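HMG-CoA Lyase (Bacillus subtilis subsp. subtilis, PDB 1YDO) is a protein of the HMG-CoA lyase-like family whose chain is built as a TIM barrel, with parallel strands ringed by helices. Local coordinates at residues V100-S105 with K115-S120; E106-K111 with G147-K152. All coordinates share one frame; numbering follows the deposited sequence.

Interaction 1: V100-S105 with K115-S120; sequences VFMSAS and KSTSES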
# COMPACT_ATOMS: atom_id res chain seq x y z
N VAL A 100 25.49 -11.37 -4.19
CA VAL A 100 26.32 -10.81 -3.14
C VAL A 100 25.56 -9.65 -2.50
O VAL A 100 24.49 -9.27 -2.99
CB VAL A 100 27.64 -10.30 -3.70
CG1 VAL A 100 28.48 -11.48 -4.16
CG2 VAL A 100 27.38 -9.32 -4.84
N PHE A 101 26.10 -9.09 -1.43
CA PHE A 101 25.42 -7.99 -0.77
C PHE A 101 26.33 -7.15 0.09
O PHE A 101 27.40 -7.58 0.50
CB PHE A 101 24.29 -8.50 0.12
CG PHE A 101 24.72 -9.49 1.14
CD1 PHE A 101 24.91 -10.83 0.79
CD2 PHE A 101 24.99 -9.10 2.45
CE1 PHE A 101 25.36 -11.76 1.73
CE2 PHE A 101 25.44 -10.03 3.40
CZ PHE A 101 25.63 -11.36 3.04
N MSE A 102 25.88 -5.92 0.34
CA MSE A 102 26.61 -4.98 1.18
C MSE A 102 25.73 -3.77 1.39
O MSE A 102 24.71 -3.61 0.73
CB MSE A 102 27.92 -4.56 0.52
CG MSE A 102 27.75 -3.67 -0.69
SE MSE A 102 29.46 -3.04 -1.33
CE MSE A 102 29.78 -1.65 0.00
N SER A 103 26.13 -2.91 2.31
CA SER A 103 25.36 -1.72 2.59
C SER A 103 26.01 -0.46 2.03
O SER A 103 27.24 -0.35 1.96
CB SER A 103 25.16 -1.57 4.10
OG SER A 103 24.43 -0.39 4.40
N ALA A 104 25.18 0.49 1.61
CA ALA A 104 25.65 1.76 1.08
C ALA A 104 26.17 2.59 2.25
O ALA A 104 27.16 3.32 2.14
CB ALA A 104 24.51 2.49 0.38
N SER A 105 25.47 2.47 3.38
CA SER A 105 25.82 3.17 4.62
C SER A 105 26.99 2.45 5.29
O SER A 105 26.97 1.22 5.46
CB SER A 105 24.63 3.20 5.57
OG SER A 105 25.05 3.10 6.91
N LYS A 115 32.39 -4.94 8.37
CA LYS A 115 33.41 -4.68 7.37
C LYS A 115 33.10 -3.34 6.71
O LYS A 115 31.94 -3.03 6.44
CB LYS A 115 33.44 -5.78 6.31
CG LYS A 115 34.19 -7.02 6.74
CD LYS A 115 34.03 -8.17 5.77
CE LYS A 115 34.72 -9.43 6.30
NZ LYS A 115 36.19 -9.24 6.50
N SER A 116 34.13 -2.53 6.48
CA SER A 116 33.93 -1.23 5.86
C SER A 116 33.45 -1.43 4.44
O SER A 116 33.64 -2.50 3.85
CB SER A 116 35.24 -0.43 5.85
OG SER A 116 36.14 -0.96 4.89
N THR A 117 32.82 -0.40 3.89
CA THR A 117 32.32 -0.47 2.53
C THR A 117 33.43 -0.93 1.59
O THR A 117 33.18 -1.75 0.70
CB THR A 117 31.79 0.91 2.08
OG1 THR A 117 32.78 1.91 2.32
CG2 THR A 117 30.52 1.26 2.83
N SER A 118 34.64 -0.44 1.80
CA SER A 118 35.77 -0.82 0.95
C SER A 118 36.08 -2.30 1.08
O SER A 118 36.21 -3.00 0.09
CB SER A 118 37.02 -0.01 1.32
OG SER A 118 37.44 -0.32 2.64
N GLU A 119 36.19 -2.75 2.32
CA GLU A 119 36.49 -4.14 2.60
C GLU A 119 35.46 -5.02 1.93
O GLU A 119 35.81 -5.97 1.23
CB GLU A 119 36.48 -4.38 4.10
CG GLU A 119 37.61 -3.68 4.82
CD GLU A 119 37.55 -3.87 6.33
OE1 GLU A 119 37.52 -5.04 6.79
OE2 GLU A 119 37.53 -2.85 7.06
N SER A 120 34.18 -4.72 2.14
CA SER A 120 33.12 -5.51 1.52
C SER A 120 33.27 -5.45 0.02
O SER A 120 33.21 -6.47 -0.67
CB SER A 120 31.74 -5.00 1.92
OG SER A 120 31.43 -5.33 3.26
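Met102 and Ser120 bring the backbones of the two segments to their nearest approach, with 6.5 Å between Met102 CA and Ser120 CA; one residue further along the strand, Ser103 CA lies 7.1 Å from Thr117 CA. Strand 97-103 here meets the first turn of helix 117-133, the strand-against-helix packing of a TIM barrel. No hydrogen bond joins the segments, and they bury 192 Å² by van der Waals contact alone. The backbone polar groups of Met102 are used instead towards the neighbouring strand 137-143, where they bond with Tyr141 and Ser143.

Met102, modelled as selenomethionine, contributes most. Its CB faces the helix and touches Ser120 CB at 4.1 Å. Rotation about the CG-SE bond (chi3 -78°) bends the chain and carries CE across to the start of the helix. There the methyl meets the backbone of Thr117, 3.5 Å from Thr117 O, and also lies 3.9 Å from Thr117 CB.

Thr117 answers with its methyl branch. With chi1 at 51°, OG1 sits between the backbone N and the carbonyl carbon while CG2 lies beside N, and the two branches divide the work: OG1 hydrogen-bonds Glu106 of the intervening short helix, whereas CG2 turns to the strand end. Ser120 packs its CB on Met102, while its OG lies near the side chain of Asn109, whose amide orientation is doubtful.

Ser116 occupies the N-cap position of helix 117-133, and Ser120 N bonds Ser116 O over the first turn. The contact ends where strand gives way to loop: Thr117 CG2 rests on the backbone carbonyls there, 3.8 Å from Ser103 O and 4.0 Å from Ala104 O.

Interaction 2: E106-K111 with G147-K152; sequences ETHNRK and GCPYEK
Thr107 and Tyr150 lie where the backbones come nearest, and around them the loop after strand 137-143 packs against helix 106-110, a short helix in the loop following another strand of the TIM barrel. The two segments bury 355 Å² between them.

Tyr150 can be traced outwards atom by atom. Its CB touches the methyl of Thr107, 3.6 Å from Thr107 CG2, and CG still borders that methyl. CG of Tyr150 lies beside its backbone N (chi1 -55°), a setting that leads the ring along the helix: CD1 comes 3.8 Å from His108 CA, which sits at the ring edge, and CE1 reaches the edge of the His108 imidazole. Farther out, CZ and OH meet the aliphatic chain of Lys111, with Tyr150 OH 3.7 Å from Lys111 CD. Within the loop, Pro149 CG lies over the centre of one face of the tyrosine ring, so that ring is bordered by helix and proline together.

Glu151 makes the polar half of the contact by reaching, extended beyond CG, to the N-terminal turn of the helix. Its OE1 takes two hydrogen bonds from Thr107: one from OG1 at 2.7 Å, on the anti lone pair, and one from Thr107 N at 2.9 Å, nearly straight at 171° but 32° out of the carboxylate plane. A water links Glu151 OE2 to Glu106 N. The carboxylate thus supplements the N-cap Ser105, whose OG serves His108 N, and the helix start would be expected to favour its negative charge.

Next to these groups, Cys148 SG packs 3.8 Å from His108 CB and accepts hydrogen bonds from Tyr150 N and Glu151 N, each 3.2 Å from Cys148 SG.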
# COMPACT_ATOMS: atom_id res chain seq x y z
N GLU A 106 28.00 3.21 5.68
CA GLU A 106 29.17 2.63 6.34
C GLU A 106 28.75 2.00 7.67
O GLU A 106 29.06 0.85 7.95
CB GLU A 106 30.23 3.71 6.60
CG GLU A 106 31.62 3.16 6.92
CD GLU A 106 32.40 2.79 5.68
OE1 GLU A 106 33.34 1.97 5.80
OE2 GLU A 106 32.09 3.34 4.60
N THR A 107 28.03 2.78 8.48
CA THR A 107 27.57 2.33 9.79
C THR A 107 26.76 1.05 9.71
O THR A 107 26.99 0.11 10.47
CB THR A 107 26.73 3.42 10.48
OG1 THR A 107 27.45 4.66 10.44
CG2 THR A 107 26.47 3.04 11.94
N HIS A 108 25.80 1.02 8.78
CA HIS A 108 24.95 -0.16 8.61
C HIS A 108 25.78 -1.36 8.18
O HIS A 108 25.60 -2.46 8.68
CB HIS A 108 23.87 0.10 7.56
CG HIS A 108 22.93 -1.05 7.37
ND1 HIS A 108 22.09 -1.49 8.38
CD2 HIS A 108 22.70 -1.86 6.32
CE1 HIS A 108 21.38 -2.51 7.94
NE2 HIS A 108 21.73 -2.76 6.69
N ASN A 109 26.68 -1.13 7.24
CA ASN A 109 27.52 -2.20 6.73
C ASN A 109 28.37 -2.77 7.85
O ASN A 109 28.33 -3.97 8.16
CB ASN A 109 28.41 -1.67 5.61
CG ASN A 109 28.93 -2.77 4.71
OD1 ASN A 109 30.09 -2.78 4.33
ND2 ASN A 109 28.05 -3.70 4.35
N ARG A 110 29.16 -1.90 8.48
CA ARG A 110 30.03 -2.31 9.57
C ARG A 110 29.25 -2.96 10.71
O ARG A 110 29.77 -3.81 11.42
CB ARG A 110 30.83 -1.11 10.09
CG ARG A 110 31.68 -1.41 11.32
CD ARG A 110 33.01 -0.66 11.28
NE ARG A 110 33.92 -1.21 10.28
CZ ARG A 110 34.38 -2.46 10.29
NH1 ARG A 110 35.21 -2.87 9.34
NH2 ARG A 110 34.02 -3.29 11.26
N LYS A 111 27.99 -2.57 10.87
CA LYS A 111 27.17 -3.13 11.93
C LYS A 111 26.14 -4.09 11.35
O LYS A 111 24.94 -3.92 11.56
CB LYS A 111 26.46 -2.01 12.71
CG LYS A 111 25.90 -2.44 14.06
CD LYS A 111 25.45 -1.25 14.88
CE LYS A 111 25.03 -1.66 16.29
NZ LYS A 111 24.51 -0.53 17.12
N GLY A 147 18.14 5.55 2.71
CA GLY A 147 18.17 5.98 4.10
C GLY A 147 18.68 4.86 4.98
O GLY A 147 18.43 3.69 4.71
N CYS A 148 19.37 5.24 6.05
CA CYS A 148 19.93 4.29 6.99
C CYS A 148 19.29 4.38 8.36
O CYS A 148 18.92 5.46 8.82
CB CYS A 148 21.44 4.53 7.13
SG CYS A 148 22.30 3.43 8.31
N PRO A 149 19.14 3.24 9.05
CA PRO A 149 18.53 3.27 10.38
C PRO A 149 19.46 3.95 11.40
O PRO A 149 19.03 4.38 12.48
CB PRO A 149 18.30 1.79 10.68
CG PRO A 149 19.43 1.13 9.97
CD PRO A 149 19.45 1.86 8.64
N TYR A 150 20.73 4.04 11.04
CA TYR A 150 21.75 4.63 11.90
C TYR A 150 22.18 6.01 11.40
O TYR A 150 22.09 6.99 12.13
CB TYR A 150 22.96 3.71 11.97
CG TYR A 150 22.64 2.29 12.40
CD1 TYR A 150 23.13 1.20 11.68
CD2 TYR A 150 21.89 2.03 13.55
CE1 TYR A 150 22.90 -0.09 12.10
CE2 TYR A 150 21.66 0.74 13.98
CZ TYR A 150 22.17 -0.32 13.24
OH TYR A 150 21.99 -1.61 13.68
N GLU A 151 22.64 6.07 10.16
CA GLU A 151 23.09 7.33 9.60
C GLU A 151 21.92 8.17 9.11
O GLU A 151 22.09 9.30 8.69
CB GLU A 151 24.05 7.09 8.44
CG GLU A 151 25.28 6.31 8.82
CD GLU A 151 26.31 6.29 7.73
OE1 GLU A 151 27.32 5.58 7.89
OE2 GLU A 151 26.12 6.99 6.71
N LYS A 152 20.73 7.58 9.18
CA LYS A 152 19.51 8.25 8.74
C LYS A 152 19.57 8.64 7.27
O LYS A 152 19.05 7.93 6.41
CB LYS A 152 19.25 9.50 9.59
CG LYS A 152 17.79 9.68 9.98
CD LYS A 152 17.28 8.50 10.80
CE LYS A 152 18.09 8.32 12.09
NZ LYS A 152 17.70 7.10 12.88
O HOH W 1 27.75 6.03 4.89

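From the N terminus the chain passes strand 97-103, the short helix 106-110, the start of helix 117-133, strand 137-143 and finally the loop 147-152. Interaction 1 closes a loop of nine residues that contains helix 106-110; interaction 2 sets out from that same helix and closes a span of 35 residues containing 115-120. Their segments alternate, so the two closures cross and do not nest. The centres are about 11 Å apart, and the two contacts touch through residues of helix 106-110 and the start of helix 117-133. Helix 106-110 is thereby held between helix 117-133 and the loop beyond the neighbouring parallel strand.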